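Local coordinates for CRP-like protein Clp (Xanthomonas campestris pv. campestris, PDB 3IWZ), which acts as a global transcriptional regulator of virulence genes, binding DNA as a homodimer and apparently losing that ability when it binds cyclic di-GMP, at residues 144-147 and 148-152; 156-159 and 160-164; 190-193 and 194-198; 201-204 and 205-208. All coordinates share one frame; numbering follows the deposited sequence.

Contact 1. Residues 144-147 and 148-152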
ATOM      1  N   ARG D 144       2.285   0.789   6.040  1.00 26.96           N
ATOM      2  CA  ARG D 144       1.449   1.558   5.116  1.00 24.92           C
ATOM      3  C   ARG D 144       0.750   0.658   4.118  1.00 24.70           C
ATOM      4  O   ARG D 144      -0.402   0.903   3.751  1.00 25.82           O
ATOM      5  CB  ARG D 144       2.292   2.591   4.375  1.00 25.50           C
ATOM      6  CG  ARG D 144       2.879   3.645   5.296  1.00 28.19           C
ATOM      7  CD  ARG D 144       3.953   4.475   4.610  1.00 33.70           C
ATOM      8  NE  ARG D 144       4.947   4.908   5.589  1.00 37.14           N
ATOM      9  CZ  ARG D 144       5.956   5.737   5.343  1.00 37.80           C
ATOM     10  NH1 ARG D 144       6.794   6.049   6.323  1.00 37.73           N
ATOM     11  NH2 ARG D 144       6.124   6.262   4.129  1.00 36.33           N
ATOM     12  N   LEU D 145       1.457  -0.378   3.678  1.00 22.97           N
ATOM     13  CA  LEU D 145       0.900  -1.335   2.737  1.00 23.43           C
ATOM     14  C   LEU D 145      -0.277  -2.020   3.420  1.00 25.19           C
ATOM     15  O   LEU D 145      -1.364  -2.132   2.846  1.00 27.46           O
ATOM     16  CB  LEU D 145       1.947  -2.399   2.337  1.00 22.32           C
ATOM     17  CG  LEU D 145       1.418  -3.506   1.406  1.00 24.15           C
ATOM     18  CD1 LEU D 145       0.718  -2.853   0.216  1.00 20.28           C
ATOM     19  CD2 LEU D 145       2.570  -4.436   0.923  1.00 24.06           C
ATOM     20  N   LEU D 146      -0.053  -2.480   4.648  1.00 22.30           N
ATOM     21  CA  LEU D 146      -1.101  -3.158   5.391  1.00 25.01           C
ATOM     22  C   LEU D 146      -2.280  -2.198   5.580  1.00 26.03           C
ATOM     23  O   LEU D 146      -3.427  -2.565   5.332  1.00 24.89           O
ATOM     24  CB  LEU D 146      -0.563  -3.643   6.752  1.00 28.68           C
ATOM     25  CG  LEU D 146      -1.563  -4.219   7.764  1.00 31.21           C
ATOM     26  CD1 LEU D 146      -2.252  -5.450   7.183  1.00 31.20           C
ATOM     27  CD2 LEU D 146      -0.834  -4.573   9.054  1.00 35.36           C
ATOM     28  N   ASP D 147      -1.985  -0.962   5.986  1.00 26.08           N
ATOM     29  CA  ASP D 147      -3.032   0.044   6.194  1.00 26.31           C
ATOM     30  C   ASP D 147      -3.797   0.402   4.917  1.00 26.39           C
ATOM     31  O   ASP D 147      -5.024   0.527   4.940  1.00 26.23           O
ATOM     32  CB  ASP D 147      -2.450   1.335   6.793  1.00 28.08           C
ATOM     33  CG  ASP D 147      -2.065   1.180   8.251  1.00 31.10           C
ATOM     34  OD1 ASP D 147      -2.526   0.204   8.879  1.00 33.23           O
ATOM     35  OD2 ASP D 147      -1.312   2.040   8.769  1.00 33.23           O
ATOM     36  N   THR D 148      -3.078   0.565   3.806  1.00 26.04           N
ATOM     37  CA  THR D 148      -3.724   0.912   2.539  1.00 22.24           C
ATOM     38  C   THR D 148      -4.492  -0.283   2.003  1.00 23.85           C
ATOM     39  O   THR D 148      -5.573  -0.138   1.427  1.00 22.41           O
ATOM     40  CB  THR D 148      -2.693   1.364   1.493  1.00 22.01           C
ATOM     41  OG1 THR D 148      -1.796   2.275   2.110  1.00 22.90           O
ATOM     42  CG2 THR D 148      -3.383   2.067   0.301  1.00 19.88           C
ATOM     43  N   THR D 149      -3.935  -1.475   2.192  1.00 24.87           N
ATOM     44  CA  THR D 149      -4.623  -2.681   1.739  1.00 25.91           C
ATOM     45  C   THR D 149      -5.980  -2.736   2.435  1.00 29.40           C
ATOM     46  O   THR D 149      -7.003  -3.072   1.819  1.00 28.20           O
ATOM     47  CB  THR D 149      -3.836  -3.950   2.095  1.00 25.74           C
ATOM     48  OG1 THR D 149      -2.590  -3.946   1.392  1.00 23.91           O
ATOM     49  CG2 THR D 149      -4.633  -5.199   1.735  1.00 25.55           C
ATOM     50  N   ARG D 150      -5.987  -2.389   3.720  1.00 30.60           N
ATOM     51  CA  ARG D 150      -7.232  -2.408   4.482  1.00 33.30           C
ATOM     52  C   ARG D 150      -8.197  -1.346   3.992  1.00 33.72           C
ATOM     53  O   ARG D 150      -9.407  -1.578   3.934  1.00 35.77           O
ATOM     54  CB  ARG D 150      -6.962  -2.206   5.978  1.00 36.08           C
ATOM     55  CG  ARG D 150      -6.394  -3.428   6.667  1.00 37.30           C
ATOM     56  CD  ARG D 150      -5.740  -3.095   8.004  1.00 36.26           C
ATOM     57  NE  ARG D 150      -5.360  -4.328   8.690  1.00 38.27           N
ATOM     58  CZ  ARG D 150      -4.666  -4.379   9.823  1.00 40.56           C
ATOM     59  NH1 ARG D 150      -4.261  -3.262  10.422  1.00 39.05           N
ATOM     60  NH2 ARG D 150      -4.375  -5.556  10.361  1.00 39.07           N
ATOM     61  N   LYS D 151      -7.664  -0.184   3.623  1.00 33.06           N
ATOM     62  CA  LYS D 151      -8.497   0.913   3.144  1.00 30.92           C
ATOM     63  C   LYS D 151      -9.193   0.521   1.848  1.00 30.69           C
ATOM     64  O   LYS D 151     -10.393   0.727   1.685  1.00 32.47           O
ATOM     65  CB  LYS D 151      -7.646   2.163   2.914  1.00 28.89           C
ATOM     66  CG  LYS D 151      -8.405   3.452   3.116  1.00 29.91           C
ATOM     67  CD  LYS D 151      -7.523   4.645   2.853  1.00 30.64           C
ATOM     68  CE  LYS D 151      -8.231   5.946   3.172  1.00 35.02           C
ATOM     69  NZ  LYS D 151      -8.114   6.321   4.613  1.00 35.34           N
ATOM     70  N   ALA D 152      -8.431  -0.035   0.919  1.00 29.45           N
ATOM     71  CA  ALA D 152      -8.993  -0.456  -0.351  1.00 29.73           C
ATOM     72  C   ALA D 152     -10.111  -1.461  -0.088  1.00 30.16           C
ATOM     73  O   ALA D 152     -11.169  -1.410  -0.708  1.00 28.83           O
ATOM     74  CB  ALA D 152      -7.909  -1.088  -1.220  1.00 28.72           C
TER
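Arg-144 O is gripped twice by Thr-148, once by the backbone and once by the side chain. Thr-148 N donates to Arg-144 O at 2.7 Å, and Thr-148 OG1 donates to the same oxygen at 2.6 Å. The two donors come from opposite faces of the carbonyl plane. The hydroxyl lies 36° out of that plane, so it does not use a lone pair. Its torsion (chi1 -46°) sets OG1 beside the backbone N, facing back up the helix.

The pattern repeats one residue on. Thr-149 OG1 and Thr-149 N both donate to Leu-145 O, the hydroxyl at 2.6 Å. The methyl Leu-145 CD1 lies 3.7 Å from Thr-149 OG1. Both hydroxyls are thus satisfied within their own helix, and both threonines are buried.

The Leu-146 and Arg-150 pair sets an apolar side chain against a charged one and lies nearer the surface. Leu-146 CG sits over the centre of one guanidinium face of Arg-150, 3.7 Å above the plane. Leu-146 CD1 comes within 3.6 Å of Arg-150 NE. The carboxylate of Asp-147 lies obliquely to this group, with OD1 4.2 Å from Arg-150 NH1, too far apart for a salt bridge. The planes of the two groups are 34° apart.

Leu-145, Thr-148 and Thr-149 also pack on the second subunit, where Thr-148 meets Leu-145 of that chain and the reverse. Arg-144 turns its end to Glu-84 and Phe-85. This is the long dimerisation helix of the CRP fold, which pairs with its copy along the subunit interface.

Contact 2. Residues 156-159 and 160-164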
ATOM      1  N   ALA D 156     -14.116  -0.795  -0.955  1.00 31.45           N
ATOM      2  CA  ALA D 156     -14.759  -1.704  -1.886  1.00 34.04           C
ATOM      3  C   ALA D 156     -16.043  -2.335  -1.363  1.00 33.73           C
ATOM      4  O   ALA D 156     -17.011  -2.435  -2.100  1.00 33.44           O
ATOM      5  CB  ALA D 156     -13.790  -2.803  -2.298  1.00 30.55           C
ATOM      6  N   PHE D 157     -16.055  -2.734  -0.093  1.00 36.55           N
ATOM      7  CA  PHE D 157     -17.206  -3.438   0.480  1.00 38.83           C
ATOM      8  C   PHE D 157     -18.031  -2.783   1.587  1.00 41.45           C
ATOM      9  O   PHE D 157     -19.133  -3.248   1.885  1.00 42.98           O
ATOM     10  CB  PHE D 157     -16.738  -4.812   0.975  1.00 38.04           C
ATOM     11  CG  PHE D 157     -15.967  -5.592  -0.052  1.00 38.50           C
ATOM     12  CD1 PHE D 157     -16.609  -6.122  -1.171  1.00 38.17           C
ATOM     13  CD2 PHE D 157     -14.593  -5.767   0.077  1.00 37.45           C
ATOM     14  CE1 PHE D 157     -15.890  -6.813  -2.147  1.00 37.21           C
ATOM     15  CE2 PHE D 157     -13.868  -6.453  -0.894  1.00 36.87           C
ATOM     16  CZ  PHE D 157     -14.520  -6.976  -2.007  1.00 35.53           C
ATOM     17  N   LEU D 158     -17.511  -1.734   2.215  1.00 42.83           N
ATOM     18  CA  LEU D 158     -18.247  -1.069   3.288  1.00 42.67           C
ATOM     19  C   LEU D 158     -18.879   0.237   2.842  1.00 42.64           C
ATOM     20  O   LEU D 158     -18.350   0.929   1.979  1.00 42.59           O
ATOM     21  CB  LEU D 158     -17.330  -0.809   4.484  1.00 43.33           C
ATOM     22  CG  LEU D 158     -16.750  -2.044   5.181  1.00 43.64           C
ATOM     23  CD1 LEU D 158     -15.916  -1.611   6.377  1.00 41.82           C
ATOM     24  CD2 LEU D 158     -17.874  -2.970   5.620  1.00 42.81           C
ATOM     25  N   ASP D 159     -20.022   0.571   3.440  1.00 45.47           N
ATOM     26  CA  ASP D 159     -20.738   1.799   3.101  1.00 45.11           C
ATOM     27  C   ASP D 159     -20.112   3.028   3.758  1.00 43.84           C
ATOM     28  O   ASP D 159     -19.387   2.918   4.745  1.00 41.69           O
ATOM     29  CB  ASP D 159     -22.207   1.696   3.522  1.00 47.01           C
ATOM     30  CG  ASP D 159     -22.368   1.464   5.008  1.00 50.19           C
ATOM     31  OD1 ASP D 159     -22.492   0.288   5.423  1.00 54.74           O
ATOM     32  OD2 ASP D 159     -22.347   2.457   5.764  1.00 49.89           O
ATOM     33  N   VAL D 160     -20.418   4.197   3.210  1.00 44.51           N
ATOM     34  CA  VAL D 160     -19.897   5.464   3.709  1.00 45.53           C
ATOM     35  C   VAL D 160     -20.056   5.584   5.226  1.00 46.80           C
ATOM     36  O   VAL D 160     -19.067   5.569   5.968  1.00 45.23           O
ATOM     37  CB  VAL D 160     -20.624   6.644   3.037  1.00 46.41           C
ATOM     38  CG1 VAL D 160     -19.837   7.927   3.238  1.00 47.31           C
ATOM     39  CG2 VAL D 160     -20.823   6.347   1.554  1.00 48.13           C
ATOM     40  N   THR D 161     -21.302   5.691   5.683  1.00 48.01           N
ATOM     41  CA  THR D 161     -21.585   5.814   7.109  1.00 48.61           C
ATOM     42  C   THR D 161     -20.750   4.795   7.872  1.00 49.63           C
ATOM     43  O   THR D 161     -20.134   5.110   8.892  1.00 50.53           O
ATOM     44  CB  THR D 161     -23.085   5.571   7.415  1.00 49.61           C
ATOM     45  OG1 THR D 161     -23.416   4.200   7.176  1.00 50.48           O
ATOM     46  CG2 THR D 161     -23.959   6.442   6.529  1.00 49.70           C
ATOM     47  N   ASP D 162     -20.721   3.570   7.359  1.00 50.68           N
ATOM     48  CA  ASP D 162     -19.958   2.500   7.983  1.00 52.26           C
ATOM     49  C   ASP D 162     -18.481   2.888   8.118  1.00 52.26           C
ATOM     50  O   ASP D 162     -17.913   2.805   9.206  1.00 52.12           O
ATOM     51  CB  ASP D 162     -20.091   1.223   7.150  1.00 55.59           C
ATOM     52  CG  ASP D 162     -19.343   0.048   7.750  1.00 59.14           C
ATOM     53  OD1 ASP D 162     -18.146   0.205   8.079  1.00 62.27           O
ATOM     54  OD2 ASP D 162     -19.949  -1.038   7.876  1.00 60.98           O
ATOM     55  N   ARG D 163     -17.868   3.315   7.012  1.00 51.00           N
ATOM     56  CA  ARG D 163     -16.453   3.700   7.018  1.00 49.07           C
ATOM     57  C   ARG D 163     -16.198   4.873   7.968  1.00 49.21           C
ATOM     58  O   ARG D 163     -15.204   4.891   8.690  1.00 49.14           O
ATOM     59  CB  ARG D 163     -15.973   4.082   5.603  1.00 46.54           C
ATOM     60  CG  ARG D 163     -16.373   3.110   4.486  1.00 44.05           C
ATOM     61  CD  ARG D 163     -15.468   3.201   3.235  1.00 43.09           C
ATOM     62  NE  ARG D 163     -15.581   4.442   2.462  1.00 38.82           N
ATOM     63  CZ  ARG D 163     -16.519   4.687   1.551  1.00 39.12           C
ATOM     64  NH1 ARG D 163     -17.450   3.779   1.279  1.00 41.55           N
ATOM     65  NH2 ARG D 163     -16.524   5.838   0.897  1.00 37.77           N
ATOM     66  N   ILE D 164     -17.093   5.853   7.965  1.00 49.72           N
ATOM     67  CA  ILE D 164     -16.934   7.019   8.828  1.00 50.88           C
ATOM     68  C   ILE D 164     -16.921   6.643  10.311  1.00 51.08           C
ATOM     69  O   ILE D 164     -16.095   7.146  11.074  1.00 50.27           O
ATOM     70  CB  ILE D 164     -18.047   8.055   8.574  1.00 51.97           C
ATOM     71  CG1 ILE D 164     -17.992   8.515   7.112  1.00 53.04           C
ATOM     72  CG2 ILE D 164     -17.878   9.241   9.522  1.00 51.96           C
ATOM     73  CD1 ILE D 164     -18.999   9.600   6.751  1.00 54.01           C
TER
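The backbone leaves one helix at Leu-158, runs through extended Leu-158 and Asp-159, and turns into the next helix at Val-160. Asp-159 is the N-cap of that second helix. Asp-162 N donates to Asp-159 OD2 at 2.5 Å, from above the carboxylate plane. Thr-161 OG1 also donates to Asp-159 OD2, though the 2.5 Å separation is very short and its exact length doubtful. The carboxylate is turned there by chi1 of 60°, which places CG between the backbone N and the carbonyl carbon. Asp-159 O also takes Arg-163 N at 2.8 Å, starting the regular helical bonding.

Asp-162 lies next to two residues of the turn. Leu-158 CD1 lies 3.3 Å from Asp-162 OD1. Asp-159 OD1 stands 3.8 Å from Asp-162 OD2, with the carboxylate planes 77° apart. The like charges are probably eased by Arg-166, which makes a salt bridge to Asp-162 OD1.

Arg-163 folds back toward the turn through a bend at chi3. Its NH1 donates to Leu-158 O at 3.1 Å, with the oxygen in the guanidinium plane, while NE bonds Val-197 O.

The turn therefore joins helix 130-157 to helix 160-172. Beyond it, Ile-164 packs on helix 190-197 and on Val-207 of helix 201-213, and Thr-161 also meets Val-207.

Contact 3. Residues 190-193 and 194-198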
ATOM      1  N   ARG D 190     -14.875  18.514   8.677  1.00 61.23           N
ATOM      2  CA  ARG D 190     -15.757  17.780   7.777  1.00 61.15           C
ATOM      3  C   ARG D 190     -15.015  17.445   6.487  1.00 60.96           C
ATOM      4  O   ARG D 190     -15.243  16.401   5.875  1.00 59.74           O
ATOM      5  CB  ARG D 190     -17.009  18.617   7.471  1.00 61.24           C
ATOM      6  CG  ARG D 190     -17.926  18.003   6.423  1.00 62.32           C
ATOM      7  CD  ARG D 190     -19.408  18.251   6.726  1.00 63.67           C
ATOM      8  NE  ARG D 190     -19.844  19.627   6.495  1.00 65.20           N
ATOM      9  CZ  ARG D 190     -21.108  20.034   6.599  1.00 65.03           C
ATOM     10  NH1 ARG D 190     -22.060  19.170   6.933  1.00 64.54           N
ATOM     11  NH2 ARG D 190     -21.428  21.299   6.359  1.00 64.70           N
ATOM     12  N   GLN D 191     -14.122  18.344   6.084  1.00 61.33           N
ATOM     13  CA  GLN D 191     -13.326  18.162   4.876  1.00 59.45           C
ATOM     14  C   GLN D 191     -12.405  16.954   5.021  1.00 57.12           C
ATOM     15  O   GLN D 191     -12.393  16.078   4.159  1.00 56.13           O
ATOM     16  CB  GLN D 191     -12.508  19.431   4.604  1.00 61.40           C
ATOM     17  CG  GLN D 191     -13.377  20.636   4.240  1.00 63.81           C
ATOM     18  CD  GLN D 191     -12.765  21.963   4.663  1.00 65.70           C
ATOM     19  OE1 GLN D 191     -12.589  22.228   5.861  1.00 65.98           O
ATOM     20  NE2 GLN D 191     -12.442  22.808   3.685  1.00 65.99           N
ATOM     21  N   GLU D 192     -11.644  16.907   6.114  1.00 55.94           N
ATOM     22  CA  GLU D 192     -10.717  15.803   6.371  1.00 54.35           C
ATOM     23  C   GLU D 192     -11.423  14.465   6.526  1.00 53.26           C
ATOM     24  O   GLU D 192     -10.903  13.431   6.107  1.00 52.58           O
ATOM     25  CB  GLU D 192      -9.875  16.080   7.620  1.00 55.60           C
ATOM     26  CG  GLU D 192      -8.525  16.725   7.324  1.00 56.83           C
ATOM     27  CD  GLU D 192      -7.616  15.830   6.492  1.00 56.06           C
ATOM     28  OE1 GLU D 192      -7.203  14.763   6.995  1.00 54.03           O
ATOM     29  OE2 GLU D 192      -7.316  16.193   5.334  1.00 56.30           O
ATOM     30  N   LEU D 193     -12.604  14.480   7.133  1.00 51.68           N
ATOM     31  CA  LEU D 193     -13.357  13.248   7.319  1.00 50.16           C
ATOM     32  C   LEU D 193     -13.670  12.663   5.950  1.00 49.05           C
ATOM     33  O   LEU D 193     -13.452  11.472   5.699  1.00 48.45           O
ATOM     34  CB  LEU D 193     -14.663  13.524   8.058  1.00 50.80           C
ATOM     35  CG  LEU D 193     -15.298  12.272   8.658  1.00 51.11           C
ATOM     36  CD1 LEU D 193     -14.339  11.680   9.679  1.00 51.03           C
ATOM     37  CD2 LEU D 193     -16.624  12.618   9.312  1.00 51.87           C
ATOM     38  N   ALA D 194     -14.171  13.517   5.066  1.00 46.95           N
ATOM     39  CA  ALA D 194     -14.513  13.105   3.713  1.00 47.37           C
ATOM     40  C   ALA D 194     -13.272  12.639   2.940  1.00 47.26           C
ATOM     41  O   ALA D 194     -13.362  11.781   2.065  1.00 49.16           O
ATOM     42  CB  ALA D 194     -15.188  14.244   2.989  1.00 45.64           C
ATOM     43  N   ARG D 195     -12.117  13.210   3.260  1.00 46.45           N
ATOM     44  CA  ARG D 195     -10.874  12.827   2.601  1.00 45.65           C
ATOM     45  C   ARG D 195     -10.360  11.510   3.177  1.00 43.78           C
ATOM     46  O   ARG D 195      -9.615  10.779   2.526  1.00 42.87           O
ATOM     47  CB  ARG D 195      -9.814  13.920   2.778  1.00 45.28           C
ATOM     48  CG  ARG D 195      -9.978  15.093   1.840  1.00 46.99           C
ATOM     49  CD  ARG D 195      -8.791  16.047   1.910  1.00 48.18           C
ATOM     50  NE  ARG D 195      -8.775  16.802   3.154  1.00 49.97           N
ATOM     51  CZ  ARG D 195      -8.702  18.126   3.223  1.00 50.92           C
ATOM     52  NH1 ARG D 195      -8.696  18.732   4.404  1.00 51.55           N
ATOM     53  NH2 ARG D 195      -8.635  18.846   2.108  1.00 50.81           N
ATOM     54  N   LEU D 196     -10.768  11.214   4.404  1.00 42.69           N
ATOM     55  CA  LEU D 196     -10.349   9.988   5.062  1.00 42.14           C
ATOM     56  C   LEU D 196     -11.092   8.768   4.557  1.00 40.93           C
ATOM     57  O   LEU D 196     -10.477   7.737   4.273  1.00 41.70           O
ATOM     58  CB  LEU D 196     -10.534  10.105   6.577  1.00 43.32           C
ATOM     59  CG  LEU D 196      -9.457  10.900   7.313  1.00 43.52           C
ATOM     60  CD1 LEU D 196      -9.894  11.178   8.736  1.00 44.36           C
ATOM     61  CD2 LEU D 196      -8.160  10.119   7.294  1.00 44.45           C
ATOM     62  N   VAL D 197     -12.410   8.880   4.438  1.00 37.99           N
ATOM     63  CA  VAL D 197     -13.222   7.747   3.988  1.00 35.85           C
ATOM     64  C   VAL D 197     -13.471   7.720   2.493  1.00 35.58           C
ATOM     65  O   VAL D 197     -14.074   6.783   1.987  1.00 35.01           O
ATOM     66  CB  VAL D 197     -14.597   7.716   4.699  1.00 35.06           C
ATOM     67  CG1 VAL D 197     -14.403   7.672   6.201  1.00 33.90           C
ATOM     68  CG2 VAL D 197     -15.425   8.923   4.296  1.00 32.74           C
ATOM     69  N   GLY D 198     -13.022   8.756   1.796  1.00 37.42           N
ATOM     70  CA  GLY D 198     -13.204   8.822   0.363  1.00 40.75           C
ATOM     71  C   GLY D 198     -14.630   9.132  -0.047  1.00 46.11           C
ATOM     72  O   GLY D 198     -15.237   8.370  -0.806  1.00 46.40           O
TER
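Leu-193 and Val-197 meet on the buried face of helix 190-197, the tightly packed part of the contact. Its side chains are apolar, and backbone bonds hold it together. Leu-193 O takes Val-197 N at 3.1 Å, and Val-197 CG2 lies 3.5 Å from the same Leu-193 O. Leu-193 and Val-197 both pack on Ile-164 of helix 160-172. Ala-194 faces Ala-204 of helix 201-213. Gly-198 then breaks the helix with a positive phi.

Against this stands the partly exposed pair of Glu-192 and Arg-195. Glu-192 OE2 makes a salt bridge to Arg-195 NE at 2.7 Å. The hydrogen bond within it is weak, with an N-H...acceptor angle of 123°. Arg-195 NH1 is 3.0 Å from the same Glu-192 OE2. The carboxylate and guanidinium planes are 39° apart, and the oxygen stands obliquely to the guanidinium. Glu-192 CG lies at the guanidinium edge, in its plane, 3.5 Å from Arg-195 NH1. A bend at chi3 (-72°) curls the arginine back alongside Glu-192.

The loosest side belongs to Arg-190 and Gln-191. Arg-190 is exposed, and its side chain points away from residues 194-198. Gln-191 CB lies over one guanidinium face, 3.9 Å from Arg-195 NH1; its amide leads away.

Each charged end has a second partner. Glu-192 OE1 bonds Tyr-79 OH, and Arg-195 NH2 makes a salt bridge to Glu-74. Through Tyr-79 and Glu-74 the two side chains tie the first helix of the predicted helix-turn-helix to strand 74-80. Given its bent geometry, the ion pair probably acts more through charge than through a directed bond.

Contact 4. Residues 201-204 and 205-208; sequences REMA and GRVL
Met-203 and Arg-206 touch on the outer side of helix 201-213, the second helix of the predicted helix-turn-helix. In CRP-family regulators this helix is the recognition helix that enters the major groove of DNA.

The backbone bonds hold the turns together. Arg-206 N donates to Glu-202 O at 3.1 Å. Val-207 N goes to Met-203 O at 3.2 Å, and Leu-208 N goes to Ala-204 O. Gly-205 N is shared between Arg-201 O and Glu-202 O, and both bonds are weak. Ser-200 OG bonds Met-203 N.

Apolar packing comes from Met-203 and its neighbours. Its chain bends at chi2 (-51°), which brings the thioether down the helix. Met-203 SD then lies 3.9 Å from Val-207 CG2. Val-207 turns also to Thr-161 and Ile-164 of helix 160-172. Ala-204 packs on Ala-194, and Leu-208 packs on Leu-193, both on helix 190-197.

The third kind of contact is sulfur over a charged group. Arg-206 is exposed, and its chain bends at chi3, so that the guanidinium turns back beside Met-203. Met-203 SD lies over one face, toward its rim, 4.0 Å from Arg-206 NH1. The methyl approaches more closely, in a tight contact that puts Met-203 CE 3.2 Å from Arg-206 NH1.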
ATOM      1  N   ARG D 201     -17.282  16.048   0.717  1.00 57.31           N
ATOM      2  CA  ARG D 201     -17.302  16.842   1.943  1.00 57.53           C
ATOM      3  C   ARG D 201     -18.732  16.972   2.444  1.00 57.02           C
ATOM      4  O   ARG D 201     -18.981  17.040   3.644  1.00 56.34           O
ATOM      5  CB  ARG D 201     -16.711  18.230   1.672  1.00 58.38           C
ATOM      6  CG  ARG D 201     -17.208  19.328   2.603  1.00 58.73           C
ATOM      7  CD  ARG D 201     -16.610  20.656   2.200  1.00 60.09           C
ATOM      8  NE  ARG D 201     -17.188  21.782   2.925  1.00 62.18           N
ATOM      9  CZ  ARG D 201     -17.180  21.916   4.248  1.00 62.66           C
ATOM     10  NH1 ARG D 201     -16.626  20.986   5.015  1.00 62.61           N
ATOM     11  NH2 ARG D 201     -17.711  22.997   4.802  1.00 62.52           N
ATOM     12  N   GLU D 202     -19.663  17.007   1.497  1.00 57.27           N
ATOM     13  CA  GLU D 202     -21.082  17.118   1.793  1.00 58.05           C
ATOM     14  C   GLU D 202     -21.633  15.828   2.410  1.00 58.40           C
ATOM     15  O   GLU D 202     -22.165  15.852   3.521  1.00 58.38           O
ATOM     16  CB  GLU D 202     -21.852  17.466   0.512  1.00 58.29           C
ATOM     17  CG  GLU D 202     -21.215  16.930  -0.770  1.00 58.77           C
ATOM     18  CD  GLU D 202     -20.594  18.027  -1.623  1.00 58.80           C
ATOM     19  OE1 GLU D 202     -21.360  18.854  -2.168  1.00 60.26           O
ATOM     20  OE2 GLU D 202     -19.349  18.065  -1.752  1.00 56.56           O
ATOM     21  N   MET D 203     -21.499  14.708   1.698  1.00 57.94           N
ATOM     22  CA  MET D 203     -21.997  13.427   2.201  1.00 57.57           C
ATOM     23  C   MET D 203     -21.476  13.190   3.608  1.00 57.66           C
ATOM     24  O   MET D 203     -22.219  12.755   4.488  1.00 58.77           O
ATOM     25  CB  MET D 203     -21.557  12.270   1.299  1.00 58.25           C
ATOM     26  CG  MET D 203     -22.653  11.229   1.037  1.00 58.45           C
ATOM     27  SD  MET D 203     -23.466  10.597   2.536  1.00 61.06           S
ATOM     28  CE  MET D 203     -24.660   9.435   1.830  1.00 56.87           C
ATOM     29  N   ALA D 204     -20.197  13.483   3.820  1.00 57.24           N
ATOM     30  CA  ALA D 204     -19.593  13.299   5.130  1.00 58.07           C
ATOM     31  C   ALA D 204     -20.382  14.086   6.167  1.00 58.39           C
ATOM     32  O   ALA D 204     -20.453  13.697   7.331  1.00 58.36           O
ATOM     33  CB  ALA D 204     -18.145  13.761   5.111  1.00 58.56           C
ATOM     34  N   GLY D 205     -20.970  15.198   5.738  1.00 59.22           N
ATOM     35  CA  GLY D 205     -21.753  16.012   6.651  1.00 58.72           C
ATOM     36  C   GLY D 205     -23.061  15.326   6.981  1.00 58.45           C
ATOM     37  O   GLY D 205     -23.460  15.236   8.146  1.00 58.31           O
ATOM     38  N   ARG D 206     -23.721  14.830   5.940  1.00 57.80           N
ATOM     39  CA  ARG D 206     -24.994  14.137   6.085  1.00 57.84           C
ATOM     40  C   ARG D 206     -24.915  13.022   7.124  1.00 57.08           C
ATOM     41  O   ARG D 206     -25.876  12.767   7.843  1.00 58.94           O
ATOM     42  CB  ARG D 206     -25.419  13.559   4.734  1.00 57.59           C
ATOM     43  CG  ARG D 206     -26.765  12.855   4.738  1.00 59.09           C
ATOM     44  CD  ARG D 206     -26.987  12.138   3.412  1.00 59.83           C
ATOM     45  NE  ARG D 206     -26.864  13.050   2.277  1.00 59.85           N
ATOM     46  CZ  ARG D 206     -26.851  12.669   1.003  1.00 59.99           C
ATOM     47  NH1 ARG D 206     -26.950  11.383   0.686  1.00 60.29           N
ATOM     48  NH2 ARG D 206     -26.742  13.579   0.042  1.00 60.04           N
ATOM     49  N   VAL D 207     -23.765  12.360   7.204  1.00 56.70           N
ATOM     50  CA  VAL D 207     -23.575  11.267   8.153  1.00 55.56           C
ATOM     51  C   VAL D 207     -23.222  11.777   9.548  1.00 54.76           C
ATOM     52  O   VAL D 207     -23.514  11.127  10.548  1.00 53.78           O
ATOM     53  CB  VAL D 207     -22.468  10.296   7.671  1.00 55.49           C
ATOM     54  CG1 VAL D 207     -22.272   9.178   8.686  1.00 55.98           C
ATOM     55  CG2 VAL D 207     -22.843   9.713   6.316  1.00 55.67           C
ATOM     56  N   LEU D 208     -22.589  12.941   9.617  1.00 55.09           N
ATOM     57  CA  LEU D 208     -22.231  13.502  10.909  1.00 56.75           C
ATOM     58  C   LEU D 208     -23.470  14.001  11.633  1.00 57.87           C
ATOM     59  O   LEU D 208     -23.531  13.979  12.863  1.00 59.23           O
ATOM     60  CB  LEU D 208     -21.235  14.651  10.751  1.00 56.82           C
ATOM     61  CG  LEU D 208     -19.757  14.279  10.903  1.00 55.90           C
ATOM     62  CD1 LEU D 208     -18.917  15.549  10.888  1.00 54.71           C
ATOM     63  CD2 LEU D 208     -19.542  13.516  12.208  1.00 55.86           C
TER

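Contact 1 lies at the subunit interface, on the helix that meets its copy, and its paired threonine bonds are buried. Contact 2 is a surface turn closing that same helix and opening the DNA-binding region, and it is built from an N-cap and charged side chains. Contacts 3 and 4 lie on the two helices of the predicted helix-turn-helix, their centres about 9 Å apart. Each has a buried apolar side and an arginine on the other. In contact 3 that arginine is paired with acids; in contact 4 a thioether lies over its face. Lys-151 of contact 1 bonds Leu-196 O of contact 3. Ile-164 of contact 2 packs against both contact 3 and contact 4.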